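Local atomic coordinates of putative uncharacterized protein (PDB entry 3W9A), a protein that probably hydrolyses beta-linked glucans, being the beta-jelly-roll catalytic domain of a fungal glycoside hydrolase of family 131. Residues A[166-171]-A[189-194]; A[7-12]-A[60-65]; A[110-115]-A[205-210]; A[100-105]-A[149-154]; A[86-91]-A[194-199]. All blocks are in the same frame, centred on the assembly; numbering follows the deposited sequence.

Interaction 1 of 5, residues A[166-171]-A[189-194]; sequences TAKTVG and PANTFT
Lys168 and Thr192 meet where the start of strand 169-176 is overlapped by the loop that leaves strand 182-189. The lysine takes left-handed backbone angles and, with Thr169, faces Asp164 as a G1 beta bulge. Its CG is anti to the carbonyl carbon (chi1 -74°), which lays the first methylenes beside the Thr192 hydroxyl, with Lys168 CG 3.5 Å from Thr192 OG1. Two further bends, at chi3 and chi4, bring the chain round to run beside Asn191, both side chains pointing the same way. Lys168 NZ ends 3.1 Å from Asn191 OD1. A water joins the same two groups, accepting from the ammonium and donating to Asn191 OD1 at 2.7 Å. Asn191 OD1 also takes a weak bond from Phe193 N within its own loop. Further along the strand, Val170 CG1 rests 4.1 Å from Ala190 CB, while Thr192 CG2 lies over the Lys168-Thr169 peptide, 3.9 Å from Thr169 N. One backbone bond crosses the contact: Ala190 N donates to Lys168 O over 3.1 Å and is nearly straight at 177°. Thr169 turns its hydroxyl elsewhere, to Asn187. Chemically the contact is therefore graded, from an apolar inner end at Val170 and Ala190, where Trp139 and Ala141 also touch Val170, to a hydrated outer end where a water links the lysine ammonium to the asparagine amide oxygen.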
# COMPACT_ATOMS: atom_id res chain seq x y z
N THR A 166 4.81 18.29 10.15
CA THR A 166 4.97 19.48 10.99
C THR A 166 3.61 20.15 11.26
O THR A 166 3.22 20.35 12.41
CB THR A 166 5.92 20.46 10.29
OG1 THR A 166 7.12 19.76 9.89
CG2 THR A 166 6.26 21.65 11.20
N ALA A 167 2.87 20.46 10.21
CA ALA A 167 1.53 21.03 10.36
C ALA A 167 0.50 19.98 10.77
O ALA A 167 -0.61 20.31 11.19
CB ALA A 167 1.10 21.71 9.07
N LYS A 168 0.86 18.70 10.67
CA LYS A 168 -0.05 17.59 11.01
C LYS A 168 -1.25 17.55 10.06
O LYS A 168 -2.40 17.50 10.48
CB LYS A 168 -0.44 17.61 12.50
CG LYS A 168 0.69 17.17 13.42
CD LYS A 168 0.47 17.55 14.87
CE LYS A 168 -0.73 16.86 15.50
NZ LYS A 168 -0.46 15.43 15.83
N THR A 169 -0.94 17.57 8.77
CA THR A 169 -1.95 17.43 7.72
C THR A 169 -1.53 16.41 6.66
O THR A 169 -0.34 16.14 6.46
CB THR A 169 -2.24 18.76 7.00
OG1 THR A 169 -1.08 19.17 6.26
CG2 THR A 169 -2.67 19.84 7.99
N VAL A 170 -2.53 15.90 5.96
CA VAL A 170 -2.34 14.96 4.85
C VAL A 170 -3.28 15.27 3.66
O VAL A 170 -4.49 15.49 3.83
CB VAL A 170 -2.52 13.50 5.32
CG1 VAL A 170 -3.90 13.27 5.89
CG2 VAL A 170 -2.24 12.54 4.18
N GLY A 171 -2.70 15.32 2.47
CA GLY A 171 -3.45 15.41 1.23
C GLY A 171 -3.24 14.16 0.40
O GLY A 171 -2.53 13.22 0.83
N PRO A 189 -6.56 18.21 8.28
CA PRO A 189 -5.94 17.84 9.55
C PRO A 189 -6.05 16.36 9.90
O PRO A 189 -7.07 15.73 9.66
CB PRO A 189 -6.69 18.70 10.58
CG PRO A 189 -7.14 19.90 9.80
CD PRO A 189 -7.48 19.36 8.43
N ALA A 190 -4.97 15.82 10.46
CA ALA A 190 -4.99 14.48 11.02
C ALA A 190 -3.84 14.35 11.99
O ALA A 190 -2.86 15.10 11.90
CB ALA A 190 -4.87 13.43 9.91
N ASN A 191 -3.95 13.38 12.89
CA ASN A 191 -2.84 13.09 13.79
C ASN A 191 -1.82 12.23 13.05
O ASN A 191 -1.94 11.01 12.99
CB ASN A 191 -3.34 12.41 15.07
CG ASN A 191 -2.21 12.12 16.05
OD1 ASN A 191 -1.04 12.40 15.78
ND2 ASN A 191 -2.56 11.55 17.18
N THR A 192 -0.83 12.89 12.47
CA THR A 192 0.10 12.26 11.53
C THR A 192 1.29 11.56 12.19
O THR A 192 2.27 11.27 11.52
CB THR A 192 0.67 13.32 10.57
OG1 THR A 192 1.21 14.40 11.35
CG2 THR A 192 -0.41 13.84 9.64
N PHE A 193 1.22 11.29 13.49
CA PHE A 193 2.34 10.68 14.15
C PHE A 193 2.61 9.31 13.55
O PHE A 193 1.72 8.48 13.41
CB PHE A 193 2.15 10.51 15.66
CG PHE A 193 3.27 9.72 16.30
CD1 PHE A 193 4.50 10.32 16.51
CD2 PHE A 193 3.12 8.37 16.59
CE1 PHE A 193 5.55 9.60 17.06
CE2 PHE A 193 4.16 7.65 17.13
CZ PHE A 193 5.38 8.27 17.37
N THR A 194 3.87 9.09 13.18
CA THR A 194 4.35 7.76 12.87
C THR A 194 5.66 7.51 13.60
O THR A 194 6.45 8.43 13.79
CB THR A 194 4.53 7.57 11.36
OG1 THR A 194 5.21 6.35 11.11
CG2 THR A 194 5.35 8.70 10.75
O HOH W 1 0.97 13.77 17.03

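Interaction 2 of 5, residues A[7-12]-A[60-65]; sequences GSFNNY and RGLKVT
Phe9 to Tyr12 form a type I beta turn whose carbonyls face Arg60, the closest alpha-carbons across the contact being Phe9 CA and Arg60 CA at 6.5 Å. The arginine chain bends at chi3 (73°), carrying the guanidinium back over the turn. There NH1 donates twice: Arg60 NH1 to Phe9 O at 3.0 Å, and Arg60 NH1 to Asn10 O at 2.8 Å. Both oxygens lie in the guanidinium plane, yet the carbonyls receive the nitrogen differently, for it stands 61° out of the Asn10 carbonyl plane. Phe9 O is shared with Tyr12 N, the turn's own donor, which reaches it from the opposite face of its plane. A water further links Arg60 NH2 to Asn10 O. With an alanine at Arg60 the turn would probably be freer to shift, Asn10 O losing its direct donor and Phe9 O keeping only the Tyr12 N bond of these two. Over one face the Phe9 ring meets carbon: Leu62 CB sits 4.0 Å from its centroid in a CH-pi contact, and Leu62 CD2 approaches the rim at Phe9 CZ, 3.7 Å away. The opposite face has a polar neighbour, Gly7 O, itself bonded to Tyr30 OH. Phe9 and Leu62 both touch Phe18 of helix 15-18, Leu46 and Leu44 of strand 44-47 flank them in turn, and strand 61-66 continues between strands 44-47 and 213-224.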
# COMPACT_ATOMS: atom_id res chain seq x y z
N GLY A 7 10.99 1.12 -1.47
CA GLY A 7 10.26 -0.15 -1.40
C GLY A 7 10.23 -0.93 -2.70
O GLY A 7 9.37 -1.81 -2.88
N SER A 8 11.15 -0.63 -3.61
CA SER A 8 11.30 -1.39 -4.85
C SER A 8 11.31 -2.87 -4.51
O SER A 8 11.88 -3.27 -3.50
CB SER A 8 12.62 -1.05 -5.53
OG SER A 8 12.93 -2.03 -6.50
N PHE A 9 10.66 -3.69 -5.34
CA PHE A 9 10.71 -5.13 -5.16
C PHE A 9 11.80 -5.76 -6.04
O PHE A 9 11.85 -7.00 -6.17
CB PHE A 9 9.33 -5.75 -5.45
CG PHE A 9 8.27 -5.33 -4.49
CD1 PHE A 9 8.33 -5.70 -3.17
CD2 PHE A 9 7.20 -4.54 -4.91
CE1 PHE A 9 7.36 -5.29 -2.27
CE2 PHE A 9 6.22 -4.15 -4.01
CZ PHE A 9 6.31 -4.52 -2.69
N ASN A 10 12.69 -4.95 -6.62
CA ASN A 10 13.67 -5.51 -7.56
C ASN A 10 14.55 -6.61 -6.93
O ASN A 10 14.99 -7.50 -7.62
CB ASN A 10 14.57 -4.43 -8.18
CG ASN A 10 13.84 -3.56 -9.18
OD1 ASN A 10 12.73 -3.89 -9.62
ND2 ASN A 10 14.46 -2.43 -9.54
N ASN A 11 14.80 -6.53 -5.62
CA ASN A 11 15.65 -7.52 -4.95
C ASN A 11 14.84 -8.65 -4.35
O ASN A 11 15.39 -9.57 -3.77
CB ASN A 11 16.49 -6.87 -3.87
CG ASN A 11 17.59 -6.00 -4.44
OD1 ASN A 11 17.77 -5.93 -5.65
ND2 ASN A 11 18.33 -5.34 -3.56
N TYR A 12 13.52 -8.57 -4.49
CA TYR A 12 12.64 -9.61 -3.95
C TYR A 12 12.16 -10.45 -5.11
O TYR A 12 11.24 -10.07 -5.81
CB TYR A 12 11.49 -8.99 -3.14
CG TYR A 12 11.97 -8.36 -1.85
CD1 TYR A 12 11.98 -9.09 -0.65
CD2 TYR A 12 12.44 -7.05 -1.82
CE1 TYR A 12 12.42 -8.50 0.54
CE2 TYR A 12 12.88 -6.47 -0.65
CZ TYR A 12 12.88 -7.19 0.52
OH TYR A 12 13.35 -6.56 1.68
N ARG A 60 9.27 -6.09 -11.14
CA ARG A 60 8.08 -6.86 -10.79
C ARG A 60 7.16 -6.13 -9.81
O ARG A 60 7.49 -5.06 -9.32
CB ARG A 60 8.49 -8.24 -10.25
CG ARG A 60 9.30 -8.20 -8.99
CD ARG A 60 9.83 -9.58 -8.67
NE ARG A 60 10.91 -9.95 -9.57
CZ ARG A 60 12.18 -9.56 -9.45
NH1 ARG A 60 12.58 -8.76 -8.47
NH2 ARG A 60 13.06 -9.96 -10.36
N GLY A 61 5.97 -6.70 -9.60
CA GLY A 61 5.06 -6.24 -8.54
C GLY A 61 4.74 -7.33 -7.51
O GLY A 61 5.16 -8.48 -7.64
N LEU A 62 4.01 -6.94 -6.47
CA LEU A 62 3.67 -7.84 -5.38
C LEU A 62 2.20 -8.17 -5.41
O LEU A 62 1.36 -7.27 -5.43
CB LEU A 62 4.00 -7.18 -4.06
CG LEU A 62 3.68 -7.97 -2.80
CD1 LEU A 62 4.62 -9.16 -2.63
CD2 LEU A 62 3.80 -7.05 -1.59
N LYS A 63 1.88 -9.46 -5.43
CA LYS A 63 0.51 -9.92 -5.18
C LYS A 63 0.38 -10.19 -3.70
O LYS A 63 1.07 -11.04 -3.16
CB LYS A 63 0.19 -11.21 -5.94
CG LYS A 63 -1.31 -11.51 -5.97
CD LYS A 63 -1.69 -12.97 -6.22
CE LYS A 63 -0.79 -13.73 -7.14
NZ LYS A 63 -1.39 -15.04 -7.58
N VAL A 64 -0.52 -9.48 -3.04
CA VAL A 64 -0.76 -9.66 -1.61
C VAL A 64 -2.00 -10.51 -1.49
O VAL A 64 -3.03 -10.11 -1.97
CB VAL A 64 -0.95 -8.29 -0.91
CG1 VAL A 64 -1.55 -8.44 0.47
CG2 VAL A 64 0.38 -7.53 -0.87
N THR A 65 -1.90 -11.68 -0.85
CA THR A 65 -3.06 -12.55 -0.69
C THR A 65 -3.46 -12.71 0.78
O THR A 65 -2.64 -13.07 1.63
CB THR A 65 -2.82 -13.95 -1.33
OG1 THR A 65 -2.59 -13.82 -2.74
CG2 THR A 65 -4.04 -14.89 -1.11
O HOH W 2 10.33 -4.95 -8.74
O HOH W 3 15.97 -9.21 -9.45

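Interaction 3 of 5, residues A[110-115]-A[205-210]; sequences PTLEHQ and RIVNRN
Leu112 and Arg205 form the densest part of this contact. Leu112 CD1 stands over the centre of the Arg205 guanidinium, 3.4 Å from Arg205 CZ, while its other methyl, Leu112 CD2, meets Val207 CB at 3.7 Å. The guanidinium is held by Val207 O from its own segment and by Glu213 at NH1: Arg205 NE and NH2 both donate to Val207 O, each at 2.9 Å, a side-on grip on one atom that lies in the guanidinium plane. The aliphatic part of Arg205 starts with CG anti to the backbone N (chi1 -157°), which places CG over a face of the His114 ring, 3.8 Å from its centroid. Ring and guanidinium planes are nearly perpendicular, at 87°. Glu213 also takes His114 NE2. The outer side is looser. Ile206 N reaches Glu113 O only weakly, over 3.4 Å, and a water between Glu113 O and Val207 N supplements it. At the surface Thr111 OG1 and Arg209 NH2 are joined through water, which donates to Thr111 OG1 at 2.7 Å; Asp109 is the hydroxyl's direct protein partner. Away from the His114-Glu213 group, Gln115 NE2 binds a glycerol, probably from the crystallisation liquor. His114 pairs with Arg205 as a non-hydrogen-bonded antiparallel bridge, where strands 114-119 and 203-205 adjoin in one sheet of the beta-jelly roll.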
# COMPACT_ATOMS: atom_id res chain seq x y z
N PRO A 110 -16.67 -6.76 -2.06
CA PRO A 110 -17.20 -5.42 -1.80
C PRO A 110 -18.27 -5.32 -0.70
O PRO A 110 -18.70 -4.21 -0.36
CB PRO A 110 -17.77 -5.00 -3.15
CG PRO A 110 -18.11 -6.27 -3.84
CD PRO A 110 -17.12 -7.29 -3.37
N THR A 111 -18.71 -6.45 -0.15
CA THR A 111 -19.66 -6.44 0.97
C THR A 111 -18.97 -6.37 2.35
O THR A 111 -19.64 -6.29 3.36
CB THR A 111 -20.57 -7.69 0.93
OG1 THR A 111 -19.82 -8.88 1.23
CG2 THR A 111 -21.23 -7.83 -0.46
N LEU A 112 -17.63 -6.41 2.38
CA LEU A 112 -16.87 -6.50 3.62
C LEU A 112 -15.85 -5.39 3.75
O LEU A 112 -15.27 -4.96 2.74
CB LEU A 112 -16.12 -7.83 3.67
CG LEU A 112 -16.98 -9.09 3.77
CD1 LEU A 112 -16.08 -10.31 3.78
CD2 LEU A 112 -17.84 -9.07 5.02
N GLU A 113 -15.62 -4.93 4.98
CA GLU A 113 -14.70 -3.81 5.20
C GLU A 113 -13.25 -4.25 5.08
O GLU A 113 -12.87 -5.28 5.64
CB GLU A 113 -14.91 -3.19 6.59
CG GLU A 113 -13.96 -2.02 6.84
CD GLU A 113 -14.23 -1.30 8.15
OE1 GLU A 113 -15.30 -1.50 8.74
OE2 GLU A 113 -13.33 -0.55 8.58
N HIS A 114 -12.45 -3.45 4.35
CA HIS A 114 -11.00 -3.62 4.18
C HIS A 114 -10.31 -2.33 4.53
O HIS A 114 -10.82 -1.26 4.22
CB HIS A 114 -10.61 -3.89 2.73
CG HIS A 114 -11.32 -5.04 2.12
ND1 HIS A 114 -12.65 -4.99 1.79
CD2 HIS A 114 -10.89 -6.27 1.77
CE1 HIS A 114 -13.01 -6.15 1.27
NE2 HIS A 114 -11.96 -6.94 1.25
N GLN A 115 -9.13 -2.45 5.12
CA GLN A 115 -8.25 -1.31 5.33
C GLN A 115 -6.94 -1.64 4.65
O GLN A 115 -6.36 -2.72 4.86
CB GLN A 115 -8.03 -1.06 6.82
CG GLN A 115 -9.27 -0.56 7.56
CD GLN A 115 -9.38 -1.08 8.97
OE1 GLN A 115 -8.38 -1.32 9.64
NE2 GLN A 115 -10.61 -1.27 9.44
N ARG A 205 -8.57 -7.35 6.30
CA ARG A 205 -10.04 -7.49 6.24
C ARG A 205 -10.58 -8.00 7.58
O ARG A 205 -10.06 -8.98 8.13
CB ARG A 205 -10.46 -8.44 5.12
CG ARG A 205 -11.88 -8.18 4.65
CD ARG A 205 -12.29 -9.15 3.56
NE ARG A 205 -12.68 -10.43 4.11
CZ ARG A 205 -12.93 -11.52 3.40
NH1 ARG A 205 -12.82 -11.53 2.07
NH2 ARG A 205 -13.30 -12.62 4.03
N ILE A 206 -11.64 -7.36 8.08
CA ILE A 206 -12.16 -7.70 9.41
C ILE A 206 -12.81 -9.08 9.41
O ILE A 206 -12.45 -9.91 10.24
CB ILE A 206 -13.12 -6.63 9.97
CG1 ILE A 206 -12.39 -5.30 10.21
CG2 ILE A 206 -13.75 -7.07 11.30
CD1 ILE A 206 -13.32 -4.13 10.43
N VAL A 207 -13.74 -9.33 8.50
CA VAL A 207 -14.47 -10.61 8.48
C VAL A 207 -13.64 -11.71 7.83
O VAL A 207 -13.16 -11.55 6.72
CB VAL A 207 -15.81 -10.48 7.73
CG1 VAL A 207 -16.49 -11.84 7.57
CG2 VAL A 207 -16.72 -9.53 8.49
N ASN A 208 -13.48 -12.83 8.54
CA ASN A 208 -12.67 -13.94 8.07
C ASN A 208 -13.53 -15.02 7.40
O ASN A 208 -14.37 -15.66 8.05
CB ASN A 208 -11.91 -14.53 9.25
CG ASN A 208 -10.99 -15.67 8.87
OD1 ASN A 208 -11.33 -16.55 8.06
ND2 ASN A 208 -9.81 -15.69 9.47
N ARG A 209 -13.32 -15.21 6.11
CA ARG A 209 -13.87 -16.37 5.40
C ARG A 209 -13.28 -16.50 4.01
O ARG A 209 -12.66 -15.56 3.49
CB ARG A 209 -15.40 -16.30 5.31
CG ARG A 209 -15.93 -15.01 4.70
CD ARG A 209 -17.37 -15.21 4.30
NE ARG A 209 -17.99 -14.09 3.60
CZ ARG A 209 -18.88 -13.26 4.12
NH1 ARG A 209 -19.24 -13.37 5.38
NH2 ARG A 209 -19.41 -12.29 3.39
N ASN A 210 -13.44 -17.69 3.44
CA ASN A 210 -13.17 -17.93 2.04
C ASN A 210 -14.19 -17.24 1.16
O ASN A 210 -15.29 -16.92 1.62
CB ASN A 210 -13.21 -19.43 1.75
CG ASN A 210 -11.97 -20.14 2.24
OD1 ASN A 210 -10.85 -19.65 2.10
ND2 ASN A 210 -12.17 -21.32 2.83
O HOH W 4 -19.59 -12.23 0.67
O HOH W 5 -21.21 -10.02 3.22
O HOH W 6 -14.66 -7.24 6.89

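Interaction 4 of 5, residues A[100-105]-A[149-154]; sequences IKRTNT and TPFTAD
Arg102 lies across Phe151, its CG over the centre of the ring at 3.7 Å from the centroid and 12° off the normal, a close CH-pi contact. The chain then runs extended past the ring, so that Arg102 NE reaches back to Phe151 O at 2.9 Å; Arg102 NH2 adds a weak bond to the same oxygen. Guanidinium and ring planes stand 80° apart, and Ala153 CB sits over one guanidinium face, offset toward the rim. One residue beyond Ala153, Asp154 N donates to Arg102 O at 2.8 Å. Phe151 is the centre of an inverse gamma turn just after strand 144-150, and Arg102 lies near the end of strand 93-101; the contact thus joins the ends of one strand from each of the two antiparallel sheets of the jelly roll. Farther out, Lys101 NZ forms a salt bridge to Asp154 OD2 at 3.3 Å, weak as a hydrogen bond, and a water connects the same ammonium to Asp154 O. Another water runs from Asn104 N to Asp154 OD1. In the second shell, Tyr128 meets the Phe151 ring edge-to-face and Trp215 packs against it, Ala107 and Pro108 touch Arg102, and Tyr216 holds Lys101 by a cation-pi contact.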
# COMPACT_ATOMS: atom_id res chain seq x y z
N ILE A 100 -1.80 0.43 -6.74
CA ILE A 100 -2.58 -0.71 -6.34
C ILE A 100 -3.62 -1.08 -7.42
O ILE A 100 -4.11 -0.23 -8.18
CB ILE A 100 -3.20 -0.43 -4.96
CG1 ILE A 100 -3.84 -1.68 -4.36
CG2 ILE A 100 -4.22 0.68 -5.01
CD1 ILE A 100 -3.97 -1.62 -2.86
N LYS A 101 -3.91 -2.37 -7.52
CA LYS A 101 -5.02 -2.83 -8.35
C LYS A 101 -5.57 -4.15 -7.88
O LYS A 101 -4.97 -4.85 -7.04
CB LYS A 101 -4.59 -2.99 -9.81
CG LYS A 101 -3.77 -4.25 -10.09
CD LYS A 101 -3.98 -4.76 -11.50
CE LYS A 101 -3.25 -6.07 -11.71
NZ LYS A 101 -3.32 -6.49 -13.13
N ARG A 102 -6.72 -4.49 -8.46
CA ARG A 102 -7.31 -5.82 -8.33
C ARG A 102 -7.54 -6.39 -9.71
O ARG A 102 -7.43 -5.67 -10.71
CB ARG A 102 -8.63 -5.74 -7.57
CG ARG A 102 -9.74 -4.95 -8.26
CD ARG A 102 -11.07 -5.36 -7.67
NE ARG A 102 -12.20 -4.94 -8.47
CZ ARG A 102 -12.90 -5.73 -9.29
NH1 ARG A 102 -12.58 -7.01 -9.47
NH2 ARG A 102 -13.94 -5.23 -9.94
N THR A 103 -7.83 -7.69 -9.78
CA THR A 103 -8.29 -8.31 -11.03
C THR A 103 -9.68 -8.88 -10.78
O THR A 103 -10.30 -8.61 -9.75
CB THR A 103 -7.33 -9.41 -11.52
OG1 THR A 103 -7.33 -10.54 -10.62
CG2 THR A 103 -5.91 -8.87 -11.66
N ASN A 104 -10.16 -9.66 -11.73
CA ASN A 104 -11.38 -10.42 -11.54
C ASN A 104 -11.16 -11.72 -10.77
O ASN A 104 -12.09 -12.28 -10.20
CB ASN A 104 -12.01 -10.70 -12.89
CG ASN A 104 -12.78 -9.50 -13.42
OD1 ASN A 104 -13.28 -8.67 -12.65
ND2 ASN A 104 -12.91 -9.42 -14.71
N THR A 105 -9.91 -12.19 -10.73
CA THR A 105 -9.56 -13.39 -9.94
C THR A 105 -9.34 -13.03 -8.48
O THR A 105 -8.66 -12.04 -8.18
CB THR A 105 -8.30 -14.06 -10.50
OG1 THR A 105 -8.50 -14.34 -11.89
CG2 THR A 105 -8.00 -15.35 -9.79
N THR A 149 -13.29 6.18 -5.79
CA THR A 149 -13.38 5.93 -7.22
C THR A 149 -13.78 4.48 -7.39
O THR A 149 -13.38 3.62 -6.59
CB THR A 149 -12.04 6.27 -7.93
OG1 THR A 149 -12.26 6.45 -9.34
CG2 THR A 149 -10.99 5.20 -7.74
N PRO A 150 -14.64 4.19 -8.38
CA PRO A 150 -14.94 2.79 -8.62
C PRO A 150 -13.67 1.94 -8.74
O PRO A 150 -12.77 2.28 -9.49
CB PRO A 150 -15.71 2.84 -9.94
CG PRO A 150 -16.50 4.11 -9.81
CD PRO A 150 -15.58 5.08 -9.10
N PHE A 151 -13.60 0.85 -7.98
CA PHE A 151 -12.40 0.00 -7.99
C PHE A 151 -12.46 -0.94 -9.21
O PHE A 151 -12.74 -2.14 -9.09
CB PHE A 151 -12.28 -0.75 -6.65
CG PHE A 151 -10.93 -1.38 -6.40
CD1 PHE A 151 -10.78 -2.32 -5.38
CD2 PHE A 151 -9.81 -1.04 -7.13
CE1 PHE A 151 -9.55 -2.89 -5.11
CE2 PHE A 151 -8.58 -1.63 -6.88
CZ PHE A 151 -8.45 -2.55 -5.87
N THR A 152 -12.20 -0.37 -10.39
CA THR A 152 -12.29 -1.08 -11.65
C THR A 152 -11.22 -2.17 -11.75
O THR A 152 -10.05 -1.90 -11.49
CB THR A 152 -12.10 -0.12 -12.84
OG1 THR A 152 -12.88 1.07 -12.64
CG2 THR A 152 -12.56 -0.77 -14.12
N ALA A 153 -11.64 -3.37 -12.15
CA ALA A 153 -10.71 -4.48 -12.35
C ALA A 153 -9.65 -4.11 -13.39
O ALA A 153 -9.95 -3.49 -14.40
CB ALA A 153 -11.46 -5.74 -12.78
N ASP A 154 -8.41 -4.48 -13.08
CA ASP A 154 -7.24 -4.26 -13.96
C ASP A 154 -6.77 -2.83 -14.19
O ASP A 154 -5.78 -2.62 -14.87
CB ASP A 154 -7.41 -5.04 -15.27
CG ASP A 154 -7.28 -6.54 -15.04
OD1 ASP A 154 -8.31 -7.24 -15.12
OD2 ASP A 154 -6.17 -7.01 -14.70
O HOH W 7 -3.42 -4.42 -15.14
O HOH W 8 -7.81 -2.44 -10.06
O HOH W 9 -8.92 -9.84 -14.57

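Interaction 5 of 5, residues A[86-91]-A[194-199]; sequences NANLGQ and TDSRDF
Ser196 and Thr194, in the loop between strands 182-189 and 199-201, both point toward the loop between strands 77-83 and 93-101, one presenting a hydroxyl and the other a methyl. Ser196 carries OG anti to the carbonyl carbon (chi1 -54°), which aims it at the opposite backbone: Leu89 N donates to Ser196 OG over 2.9 Å at 151°. Leu89, which also touches Val4 and Trp5 of strand 3-6, points back toward the serine, its CB 3.6 Å from the same Ser196 OG and its CD1 within 3.7 Å of Ser196 O. Thr194 is turned the other way round, OG1 anti to its own N and CG2 between N and the carbonyl carbon, facing Gly90. Thr194 CG2 approaches Gly90 CA to 3.5 Å, and a beta-carbon on that glycine would clash with the methyl. The hydroxyl, directed into its own loop, accepts from Ser196 N at 3.0 Å in an ST turn and meets the Asp198 carboxylate. Replacing Thr194 by an alanine is likely to leave Ser196 N without this acceptor and the Asp198 carboxylate without its hydroxyl neighbour, and to open a gap beside Gly90. Gly90 N bonds to Asn88 OD1 at 2.8 Å, an Asx turn. Each loop is thus shaped mainly by its own bonds, the direct link being one hydroxyl that accepts from a backbone amide, backed by two bridging waters.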
# COMPACT_ATOMS: atom_id res chain seq x y z
N ASN A 86 16.23 2.97 9.02
CA ASN A 86 16.69 3.76 10.16
C ASN A 86 16.36 5.23 10.02
O ASN A 86 16.59 5.99 10.94
CB ASN A 86 18.20 3.65 10.33
CG ASN A 86 18.64 2.27 10.76
OD1 ASN A 86 17.85 1.44 11.25
ND2 ASN A 86 19.92 2.01 10.57
N ALA A 87 15.84 5.61 8.86
CA ALA A 87 15.47 7.00 8.59
C ALA A 87 14.24 7.46 9.35
O ALA A 87 13.45 6.66 9.82
CB ALA A 87 15.22 7.17 7.10
N ASN A 88 14.03 8.77 9.39
CA ASN A 88 12.82 9.33 9.95
C ASN A 88 11.78 9.48 8.85
O ASN A 88 11.90 10.35 7.98
CB ASN A 88 13.10 10.69 10.63
CG ASN A 88 11.96 11.15 11.52
OD1 ASN A 88 10.80 10.82 11.28
ND2 ASN A 88 12.27 11.94 12.53
N LEU A 89 10.76 8.63 8.89
CA LEU A 89 9.68 8.68 7.91
C LEU A 89 8.51 9.57 8.36
O LEU A 89 7.41 9.50 7.79
CB LEU A 89 9.18 7.27 7.61
CG LEU A 89 10.26 6.25 7.23
CD1 LEU A 89 9.61 4.88 6.98
CD2 LEU A 89 11.00 6.73 5.98
N GLY A 90 8.75 10.39 9.39
CA GLY A 90 7.69 11.15 10.01
C GLY A 90 8.08 12.56 10.42
O GLY A 90 7.51 13.11 11.36
N GLN A 91 9.03 13.15 9.70
CA GLN A 91 9.32 14.57 9.83
C GLN A 91 9.25 15.27 8.48
O GLN A 91 9.49 14.66 7.44
CB GLN A 91 10.69 14.78 10.45
CG GLN A 91 11.84 14.44 9.52
CD GLN A 91 13.18 14.61 10.18
OE1 GLN A 91 14.19 14.02 9.75
NE2 GLN A 91 13.22 15.41 11.20
N THR A 194 3.87 9.09 13.18
CA THR A 194 4.35 7.76 12.87
C THR A 194 5.66 7.51 13.60
O THR A 194 6.45 8.43 13.79
CB THR A 194 4.53 7.57 11.36
OG1 THR A 194 5.21 6.35 11.11
CG2 THR A 194 5.35 8.70 10.75
N ASP A 195 5.88 6.26 14.00
CA ASP A 195 7.15 5.85 14.62
C ASP A 195 8.14 5.30 13.59
O ASP A 195 9.15 4.69 13.94
CB ASP A 195 6.88 4.84 15.74
CG ASP A 195 6.38 3.48 15.23
OD1 ASP A 195 6.27 3.24 14.02
OD2 ASP A 195 6.10 2.64 16.07
N SER A 196 7.82 5.50 12.31
CA SER A 196 8.61 5.02 11.17
C SER A 196 8.73 3.49 11.04
O SER A 196 9.47 3.02 10.20
CB SER A 196 9.99 5.68 11.14
OG SER A 196 9.85 7.08 11.16
N ARG A 197 7.96 2.73 11.82
CA ARG A 197 7.81 1.30 11.61
C ARG A 197 6.36 0.89 11.82
O ARG A 197 6.07 -0.14 12.43
CB ARG A 197 8.76 0.51 12.52
CG ARG A 197 8.53 0.76 14.00
CD ARG A 197 9.58 0.11 14.86
NE ARG A 197 10.80 0.91 14.90
CZ ARG A 197 11.75 0.79 15.82
NH1 ARG A 197 11.64 -0.12 16.79
NH2 ARG A 197 12.82 1.58 15.78
N ASP A 198 5.46 1.72 11.30
CA ASP A 198 4.03 1.50 11.50
C ASP A 198 3.16 1.83 10.26
O ASP A 198 1.97 2.02 10.38
CB ASP A 198 3.55 2.31 12.71
CG ASP A 198 3.67 3.81 12.50
OD1 ASP A 198 4.06 4.22 11.39
OD2 ASP A 198 3.39 4.56 13.47
N PHE A 199 3.78 1.85 9.08
CA PHE A 199 3.03 1.95 7.85
C PHE A 199 2.85 0.56 7.22
O PHE A 199 3.83 -0.16 6.96
CB PHE A 199 3.72 2.90 6.88
CG PHE A 199 2.94 3.12 5.62
CD1 PHE A 199 1.71 3.78 5.65
CD2 PHE A 199 3.42 2.67 4.40
CE1 PHE A 199 0.99 3.97 4.50
CE2 PHE A 199 2.68 2.86 3.24
CZ PHE A 199 1.47 3.51 3.29
O HOH W 10 9.56 8.39 13.17
O HOH W 11 5.39 12.07 13.05

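In the fold
Interactions 1 and 5 form a continuous region: they share Thr194, their centres lie 13 Å apart, and 189-199 runs through both as the connection from strand 182-189 to strand 199-201. Interactions 3 and 4, centres 16 Å and nearest atoms about 7 Å apart, do not touch; they cross along the chain, since their segments alternate, while strands 93-101 and 114-119 are successive. Interaction 2 lies 18 Å from interaction 4 between centres, nearest atoms about 7 Å apart. No active site is identified here; a glycerol, probably from the crystallisation liquor, is bound about 3 Å from the Gln115 side chain of interaction 3. Interaction 1, 27 Å away by centres, is nested within the chain loop that interaction 3 closes.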